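Local atomic coordinates of pyruvate kinase (Cryptosporidium parvum, PDB entry 4DRS), a protein that probably catalyses the last step of glycolysis, the transfer of a phosphoryl group from phosphoenolpyruvate to ADP that yields pyruvate and ATP. Residues 269-274 / 278-283; 210-215 / 237-242; 312-317 / 324-329. One frame throughout, in Å; residues are numbered along the deposited sequence.

How the interactions relate
All three interactions lie in the TIM barrel. Interactions 1 and 2 have centres about 11 Å apart and are joined by two probable hydrogen bonds, Glu272 OE2 to Phe237 N and Asn273 ND2 to Gln239 OE1, both 2.8 Å. Interaction 3 is likewise about 11 Å from interaction 1, centre to centre; there a salt bridge links Asp281 OD1 to Lys316 NZ at 2.9 Å. Interactions 2 and 3 do not touch (centres about 20 Å apart, nearest atoms about 9 Å), so interaction 1 is the middle member. Interaction 2 comes nearest the nucleotide site: the side chain of Phe237 is about 9 Å from that of Arg116 of the ADP site, empty of nucleotide in this chain.

Interaction 1. Residues 269-274 / 278-283; sequences SKIENL and INFDSI
With CG1 beside its backbone N (chi1 -50°) and CD1 folded round by chi2 of -56°, Ile271 sends its CD1 methyl to Ile283, while the CG2 methyl of Ile283 is held anti to its own backbone N and faces the strand. These two side chains meet tip to tip, Ile271 CD1 lying 3.9 Å from Ile283 CG2. The same CG2 methyl also packs on Ser269, 3.5 Å from its CB, so one branch bridges two strand residues that point to the same side of the barrel wall. Phe280 crosses Ile271 at about a right angle and offers the edge of its ring: Ile271 CG1 lies in the ring plane, 4.0 Å from Phe280 CD1. Farther along, Ile278 N donates to Leu274 O at 2.8 Å with a nearly straight N-H...O angle of 169°, the i to i+4 bond of the short helix 274-278. Beside that bond Leu274 CG and Ile278 CD1 pack at 3.9 Å. Helix 306-320 also packs on Phe280, through Met313, Lys316 and Cys317, and the hydroxyl of Ser269 is hydrogen-bonded to Ser287. The side-chain contacts across the segments are mainly apolar: buried Ile271, Phe280 and Ile283 pack helix 280-286 on strand 266-271, and the turn 274-278 adds one straight backbone hydrogen bond at the more exposed end.

Interaction 2. Residues 210-215 / 237-242; sequences LPIIGD and FVQNGA
The segment 237-242 leaves barrel strand 232-235 and enters helix 241-252, and it is met by the loop 210-215 that leads into helix 215-226. One side chain, Ile212, makes every contact from the loop. Its CD1 methyl lies 3.3 Å from Phe237 O and 3.8 Å from Gln239 NE2, while Ile212 CG2 sits 3.7 Å from Phe237 O and 4.2 Å from Val238 CA. Both methyls thus bear on the backbone at Phe237, and CD1 is brought there by chi2 of -53°, which folds it back from an extended chain. Gln239, extended beyond CG, crosses Ile212 at a slant and touches it through its amide nitrogen and CD; its OE1 is engaged by Asn273 ND2, which fixes that end of the amide. No hydrogen bond joins the segments: with 141 Å² buried, this is a small van der Waals contact of an aliphatic side chain with polar backbone and amide groups. The backbone is secured from elsewhere: Glu272 OE2 accepts from Phe237 N, and Asp243 OD2 from both Gln239 N and Asn240 N. The loop leading into the helix before a barrel strand packs on the loop that follows the strand, at the C-terminal strand ends where TIM barrels carry their active sites.

Interaction 3. Residues 312-317 / 324-329; sequences CMISKC and VVTATQ
Ile314 and Val324 cross at about a right angle, helix side chain over strand side chain, with Ile314 CG2 4.1 Å from Val324 CG1. Val324 holds CG1 between its backbone N and carbonyl carbon (chi1 63°), which turns that methyl to the helix, where it lies between Ile314 and Cys317. Cys317 approaches the same valine from one turn further along: its CB is 3.7 Å from Val324 CB, and its SG packs 4.0 Å from Val324 CG2. Beyond the valine, Ile314 also crosses Thr326 at about a right angle, its extended arm (chi2 173°) placing CD1 3.5 Å from Thr326 OG1. That hydroxyl is hydrogen-bonded to Ser356 OG, so the isoleucine methyl packs against an already engaged polar group. The helix and strand segments run nearly antiparallel, at 158° with axes 9.1 Å apart at closest, as expected of a helix that turns back into the next barrel strand. Strand 324-327 is the seventh of the barrel, bonded through its backbone to strands 289-293 and 358-361. Helix 306-320 lies outside it, between helix 280-286, where Cys317 touches Cys284, and helix 342-354, where Ile314 touches Asp354; Cys312 of the same helix forms a disulfide with Cys26 of a neighbouring subunit.

Interaction 1. Residues 269-274 / 278-283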
loop_
_atom_site.group_PDB
_atom_site.type_symbol
_atom_site.label_atom_id
_atom_site.label_comp_id
_atom_site.label_asym_id
_atom_site.label_seq_id
_atom_site.Cartn_x
_atom_site.Cartn_y
_atom_site.Cartn_z
ATOM N N SER A 269 -3.688 24.932 25.755
ATOM C CA SER A 269 -4.758 25.820 25.322
ATOM C C SER A 269 -6.054 25.050 25.120
ATOM O O SER A 269 -6.068 23.997 24.478
ATOM C CB SER A 269 -4.366 26.560 24.052
ATOM O OG SER A 269 -3.280 27.433 24.303
ATOM N N LYS A 270 -7.129 25.583 25.693
ATOM C CA LYS A 270 -8.450 24.983 25.595
ATOM C C LYS A 270 -9.228 25.619 24.457
ATOM O O LYS A 270 -9.491 26.827 24.462
ATOM C CB LYS A 270 -9.216 25.151 26.907
ATOM C CG LYS A 270 -8.620 24.373 28.075
ATOM C CD LYS A 270 -9.153 24.852 29.414
ATOM C CE LYS A 270 -10.645 24.598 29.553
ATOM N NZ LYS A 270 -11.151 25.183 30.820
ATOM N N ILE A 271 -9.569 24.796 23.470
ATOM C CA ILE A 271 -10.417 25.212 22.372
ATOM C C ILE A 271 -11.857 24.995 22.815
ATOM O O ILE A 271 -12.311 23.857 22.954
ATOM C CB ILE A 271 -10.094 24.428 21.081
ATOM C CG1 ILE A 271 -8.581 24.455 20.788
ATOM C CG2 ILE A 271 -10.914 24.952 19.902
ATOM C CD1 ILE A 271 -7.970 25.837 20.677
ATOM N N GLU A 272 -12.558 26.094 23.060
ATOM C CA GLU A 272 -13.881 26.063 23.679
ATOM C C GLU A 272 -14.917 26.867 22.893
ATOM O O GLU A 272 -16.061 27.001 23.329
ATOM C CB GLU A 272 -13.812 26.629 25.102
ATOM C CG GLU A 272 -13.020 25.799 26.088
ATOM C CD GLU A 272 -13.136 26.327 27.499
ATOM O OE1 GLU A 272 -14.170 26.072 28.159
ATOM O OE2 GLU A 272 -12.183 26.995 27.950
ATOM N N ASN A 273 -14.512 27.423 21.755
ATOM C CA ASN A 273 -15.428 28.190 20.913
ATOM C C ASN A 273 -14.990 28.271 19.455
ATOM O O ASN A 273 -13.905 27.796 19.100
ATOM C CB ASN A 273 -15.687 29.593 21.499
ATOM C CG ASN A 273 -14.458 30.487 21.493
ATOM O OD1 ASN A 273 -13.431 30.183 20.882
ATOM N ND2 ASN A 273 -14.569 31.616 22.176
ATOM N N LEU A 274 -15.838 28.880 18.628
ATOM C CA LEU A 274 -15.628 28.944 17.181
ATOM C C LEU A 274 -14.326 29.651 16.804
ATOM O O LEU A 274 -13.599 29.179 15.926
ATOM C CB LEU A 274 -16.838 29.589 16.480
ATOM C CG LEU A 274 -16.884 29.630 14.943
ATOM C CD1 LEU A 274 -16.693 28.248 14.319
ATOM C CD2 LEU A 274 -18.183 30.260 14.456
ATOM N N ILE A 278 -11.370 28.227 14.440
ATOM C CA ILE A 278 -10.896 28.965 13.264
ATOM C C ILE A 278 -9.383 29.200 13.335
ATOM O O ILE A 278 -8.672 29.007 12.346
ATOM C CB ILE A 278 -11.659 30.306 13.090
ATOM C CG1 ILE A 278 -13.116 30.048 12.683
ATOM C CG2 ILE A 278 -10.983 31.217 12.065
ATOM C CD1 ILE A 278 -14.021 31.254 12.838
ATOM N N ASN A 279 -8.894 29.593 14.508
ATOM C CA ASN A 279 -7.474 29.887 14.685
ATOM C C ASN A 279 -6.653 28.726 15.248
ATOM O O ASN A 279 -5.530 28.931 15.723
ATOM C CB ASN A 279 -7.298 31.131 15.557
ATOM C CG ASN A 279 -7.782 32.390 14.872
ATOM O OD1 ASN A 279 -7.273 32.769 13.819
ATOM N ND2 ASN A 279 -8.770 33.044 15.464
ATOM N N PHE A 280 -7.201 27.513 15.161
ATOM C CA PHE A 280 -6.584 26.339 15.767
ATOM C C PHE A 280 -5.100 26.192 15.456
ATOM O O PHE A 280 -4.294 26.046 16.369
ATOM C CB PHE A 280 -7.326 25.047 15.407
ATOM C CG PHE A 280 -6.685 23.818 15.985
ATOM C CD1 PHE A 280 -6.873 23.484 17.327
ATOM C CD2 PHE A 280 -5.854 23.020 15.211
ATOM C CE1 PHE A 280 -6.264 22.367 17.870
ATOM C CE2 PHE A 280 -5.241 21.901 15.754
ATOM C CZ PHE A 280 -5.446 21.574 17.082
ATOM N N ASP A 281 -4.748 26.229 14.173
ATOM C CA ASP A 281 -3.371 25.995 13.730
ATOM C C ASP A 281 -2.367 26.890 14.446
ATOM O O ASP A 281 -1.342 26.421 14.928
ATOM C CB ASP A 281 -3.254 26.165 12.212
ATOM C CG ASP A 281 -3.947 25.052 11.445
ATOM O OD1 ASP A 281 -3.855 23.872 11.861
ATOM O OD2 ASP A 281 -4.584 25.358 10.418
ATOM N N SER A 282 -2.691 28.177 14.517
ATOM C CA SER A 282 -1.884 29.165 15.214
ATOM C C SER A 282 -1.761 28.822 16.708
ATOM O O SER A 282 -0.661 28.810 17.264
ATOM C CB SER A 282 -2.506 30.549 15.009
ATOM O OG SER A 282 -1.945 31.519 15.872
ATOM N N ILE A 283 -2.894 28.520 17.336
ATOM C CA ILE A 283 -2.941 28.190 18.754
ATOM C C ILE A 283 -2.133 26.921 19.058
ATOM O O ILE A 283 -1.283 26.916 19.956
ATOM C CB ILE A 283 -4.399 28.048 19.244
ATOM C CG1 ILE A 283 -5.144 29.376 19.060
ATOM C CG2 ILE A 283 -4.437 27.599 20.698
ATOM C CD1 ILE A 283 -6.652 29.261 19.058
#

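Interaction 2. Residues 210-215 / 237-242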
loop_
_atom_site.group_PDB
_atom_site.type_symbol
_atom_site.label_atom_id
_atom_site.label_comp_id
_atom_site.label_asym_id
_atom_site.label_seq_id
_atom_site.Cartn_x
_atom_site.Cartn_y
_atom_site.Cartn_z
ATOM N N LEU A 210 -14.476 40.784 27.683
ATOM C CA LEU A 210 -13.591 40.308 28.743
ATOM C C LEU A 210 -12.262 39.830 28.155
ATOM O O LEU A 210 -12.234 39.310 27.037
ATOM C CB LEU A 210 -14.258 39.182 29.546
ATOM C CG LEU A 210 -15.400 39.526 30.516
ATOM C CD1 LEU A 210 -16.013 38.256 31.090
ATOM C CD2 LEU A 210 -14.947 40.455 31.640
ATOM N N PRO A 211 -11.154 40.009 28.899
ATOM C CA PRO A 211 -9.879 39.479 28.413
ATOM C C PRO A 211 -9.812 37.955 28.560
ATOM O O PRO A 211 -10.497 37.378 29.414
ATOM C CB PRO A 211 -8.836 40.139 29.325
ATOM C CG PRO A 211 -9.589 40.905 30.365
ATOM C CD PRO A 211 -11.039 40.560 30.260
ATOM N N ILE A 212 -9.004 37.314 27.722
ATOM C CA ILE A 212 -8.767 35.880 27.840
ATOM C C ILE A 212 -8.000 35.600 29.135
ATOM O O ILE A 212 -8.316 34.668 29.870
ATOM C CB ILE A 212 -8.025 35.323 26.600
ATOM C CG1 ILE A 212 -8.806 35.648 25.306
ATOM C CG2 ILE A 212 -7.755 33.825 26.738
ATOM C CD1 ILE A 212 -10.270 35.233 25.287
ATOM N N ILE A 213 -7.001 36.428 29.412
ATOM C CA ILE A 213 -6.294 36.379 30.680
ATOM C C ILE A 213 -6.553 37.702 31.402
ATOM O O ILE A 213 -5.914 38.714 31.117
ATOM C CB ILE A 213 -4.778 36.121 30.491
ATOM C CG1 ILE A 213 -4.543 34.917 29.572
ATOM C CG2 ILE A 213 -4.093 35.893 31.832
ATOM C CD1 ILE A 213 -3.092 34.708 29.183
ATOM N N GLY A 214 -7.518 37.690 32.316
ATOM C CA GLY A 214 -7.865 38.879 33.086
ATOM C C GLY A 214 -6.938 39.084 34.270
ATOM O O GLY A 214 -5.874 38.463 34.360
ATOM N N ASP A 215 -7.350 39.951 35.191
ATOM C CA ASP A 215 -6.556 40.240 36.375
ATOM C C ASP A 215 -6.485 39.052 37.339
ATOM O O ASP A 215 -5.411 38.748 37.873
ATOM C CB ASP A 215 -7.089 41.475 37.095
ATOM C CG ASP A 215 -6.143 41.964 38.164
ATOM O OD1 ASP A 215 -6.437 41.735 39.358
ATOM O OD2 ASP A 215 -5.095 42.549 37.805
ATOM N N PHE A 237 -10.678 29.213 27.081
ATOM C CA PHE A 237 -11.171 30.060 25.978
ATOM C C PHE A 237 -10.092 30.779 25.163
ATOM O O PHE A 237 -10.247 31.952 24.833
ATOM C CB PHE A 237 -12.207 31.086 26.483
ATOM C CG PHE A 237 -13.554 30.492 26.793
ATOM C CD1 PHE A 237 -14.548 30.433 25.814
ATOM C CD2 PHE A 237 -13.836 29.998 28.065
ATOM C CE1 PHE A 237 -15.790 29.884 26.096
ATOM C CE2 PHE A 237 -15.074 29.451 28.353
ATOM C CZ PHE A 237 -16.054 29.389 27.365
ATOM N N VAL A 238 -9.008 30.083 24.840
ATOM C CA VAL A 238 -7.983 30.635 23.950
ATOM C C VAL A 238 -8.591 30.819 22.563
ATOM O O VAL A 238 -9.337 29.958 22.092
ATOM C CB VAL A 238 -6.732 29.733 23.894
ATOM C CG1 VAL A 238 -5.732 30.236 22.863
ATOM C CG2 VAL A 238 -6.081 29.671 25.268
ATOM N N GLN A 239 -8.284 31.944 21.922
ATOM C CA GLN A 239 -8.909 32.298 20.646
ATOM C C GLN A 239 -7.917 32.590 19.521
ATOM O O GLN A 239 -8.289 32.573 18.346
ATOM C CB GLN A 239 -9.860 33.475 20.839
ATOM C CG GLN A 239 -11.054 33.134 21.717
ATOM C CD GLN A 239 -12.007 34.297 21.932
ATOM O OE1 GLN A 239 -13.168 34.091 22.297
ATOM N NE2 GLN A 239 -11.528 35.521 21.712
ATOM N N ASN A 240 -6.663 32.857 19.886
ATOM C CA ASN A 240 -5.584 33.071 18.919
ATOM C C ASN A 240 -4.220 32.920 19.576
ATOM O O ASN A 240 -4.124 32.880 20.802
ATOM C CB ASN A 240 -5.710 34.445 18.254
ATOM C CG ASN A 240 -6.090 35.531 19.237
ATOM O OD1 ASN A 240 -5.345 35.829 20.171
ATOM N ND2 ASN A 240 -7.263 36.120 19.040
ATOM N N GLY A 241 -3.174 32.842 18.753
ATOM C CA GLY A 241 -1.796 32.703 19.230
ATOM C C GLY A 241 -1.341 33.800 20.177
ATOM O O GLY A 241 -0.462 33.581 21.012
ATOM N N ALA A 242 -1.946 34.981 20.050
ATOM C CA ALA A 242 -1.619 36.118 20.904
ATOM C C ALA A 242 -2.001 35.865 22.364
ATOM O O ALA A 242 -1.334 36.370 23.273
ATOM C CB ALA A 242 -2.279 37.388 20.390
#

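Interaction 3. Residues 312-317 / 324-329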
loop_
_atom_site.group_PDB
_atom_site.type_symbol
_atom_site.label_atom_id
_atom_site.label_comp_id
_atom_site.label_asym_id
_atom_site.label_seq_id
_atom_site.Cartn_x
_atom_site.Cartn_y
_atom_site.Cartn_z
ATOM N N CYS A 312 -10.831 16.199 13.953
ATOM C CA CYS A 312 -9.868 16.966 13.172
ATOM C C CYS A 312 -8.758 17.584 14.034
ATOM O O CYS A 312 -7.582 17.507 13.675
ATOM C CB CYS A 312 -10.567 18.043 12.345
ATOM S SG CYS A 312 -9.409 19.158 11.518
ATOM N N MET A 313 -9.134 18.178 15.166
ATOM C CA MET A 313 -8.156 18.775 16.082
ATOM C C MET A 313 -7.210 17.732 16.686
ATOM O O MET A 313 -6.016 17.994 16.858
ATOM C CB MET A 313 -8.842 19.598 17.181
ATOM C CG MET A 313 -9.429 20.909 16.685
ATOM S SD MET A 313 -10.144 21.936 17.985
ATOM C CE MET A 313 -11.721 21.150 18.291
ATOM N N ILE A 314 -7.744 16.551 16.987
ATOM C CA ILE A 314 -6.929 15.454 17.504
ATOM C C ILE A 314 -5.883 15.003 16.479
ATOM O O ILE A 314 -4.703 14.884 16.813
ATOM C CB ILE A 314 -7.795 14.269 17.997
ATOM C CG1 ILE A 314 -8.590 14.678 19.245
ATOM C CG2 ILE A 314 -6.925 13.055 18.302
ATOM C CD1 ILE A 314 -9.603 13.651 19.710
ATOM N N SER A 315 -6.309 14.776 15.234
ATOM C CA SER A 315 -5.398 14.368 14.157
ATOM C C SER A 315 -4.276 15.375 13.939
ATOM O O SER A 315 -3.111 14.991 13.800
ATOM C CB SER A 315 -6.156 14.169 12.846
ATOM O OG SER A 315 -6.928 12.987 12.892
ATOM N N LYS A 316 -4.636 16.654 13.908
ATOM C CA LYS A 316 -3.659 17.729 13.747
ATOM C C LYS A 316 -2.635 17.774 14.887
ATOM O O LYS A 316 -1.450 18.016 14.641
ATOM C CB LYS A 316 -4.359 19.084 13.592
ATOM C CG LYS A 316 -5.069 19.251 12.262
ATOM C CD LYS A 316 -5.709 20.621 12.153
ATOM C CE LYS A 316 -5.969 20.981 10.700
ATOM N NZ LYS A 316 -6.068 22.455 10.530
ATOM N N CYS A 317 -3.087 17.529 16.119
ATOM C CA CYS A 317 -2.179 17.444 17.266
ATOM C C CYS A 317 -1.252 16.239 17.167
ATOM O O CYS A 317 -0.077 16.330 17.535
ATOM C CB CYS A 317 -2.950 17.409 18.583
ATOM S SG CYS A 317 -3.777 18.964 18.984
ATOM N N VAL A 324 -2.687 16.044 23.146
ATOM C CA VAL A 324 -4.071 16.513 23.081
ATOM C C VAL A 324 -4.945 15.830 24.129
ATOM O O VAL A 324 -4.901 14.609 24.302
ATOM C CB VAL A 324 -4.685 16.371 21.663
ATOM C CG1 VAL A 324 -4.752 14.912 21.229
ATOM C CG2 VAL A 324 -6.060 17.028 21.594
ATOM N N VAL A 325 -5.734 16.647 24.822
ATOM C CA VAL A 325 -6.599 16.189 25.898
ATOM C C VAL A 325 -8.059 16.265 25.458
ATOM O O VAL A 325 -8.544 17.331 25.072
ATOM C CB VAL A 325 -6.401 17.045 27.171
ATOM C CG1 VAL A 325 -7.279 16.534 28.313
ATOM C CG2 VAL A 325 -4.936 17.078 27.582
ATOM N N THR A 326 -8.745 15.125 25.506
ATOM C CA THR A 326 -10.193 15.065 25.287
ATOM C C THR A 326 -10.927 15.155 26.628
ATOM O O THR A 326 -10.670 14.377 27.539
ATOM C CB THR A 326 -10.586 13.780 24.539
ATOM O OG1 THR A 326 -10.081 13.847 23.204
ATOM C CG2 THR A 326 -12.110 13.610 24.485
ATOM N N ALA A 327 -11.849 16.105 26.732
ATOM C CA ALA A 327 -12.487 16.428 28.001
ATOM C C ALA A 327 -13.846 17.069 27.795
ATOM O O ALA A 327 -13.976 18.290 27.898
ATOM C CB ALA A 327 -11.599 17.373 28.795
ATOM N N THR A 328 -14.857 16.257 27.505
ATOM C CA THR A 328 -16.207 16.783 27.281
ATOM C C THR A 328 -17.170 16.323 28.377
ATOM O O THR A 328 -18.388 16.293 28.175
ATOM C CB THR A 328 -16.745 16.403 25.882
ATOM O OG1 THR A 328 -16.562 14.999 25.657
ATOM C CG2 THR A 328 -16.020 17.189 24.794
ATOM N N GLN A 329 -16.607 16.001 29.542
ATOM C CA GLN A 329 -17.325 15.354 30.648
ATOM C C GLN A 329 -17.967 14.054 30.157
ATOM O O GLN A 329 -19.194 13.932 30.077
ATOM C CB GLN A 329 -18.355 16.302 31.284
ATOM C CG GLN A 329 -18.802 15.886 32.677
ATOM C CD GLN A 329 -19.841 16.821 33.263
ATOM O OE1 GLN A 329 -20.944 16.958 32.734
ATOM N NE2 GLN A 329 -19.494 17.463 34.372
#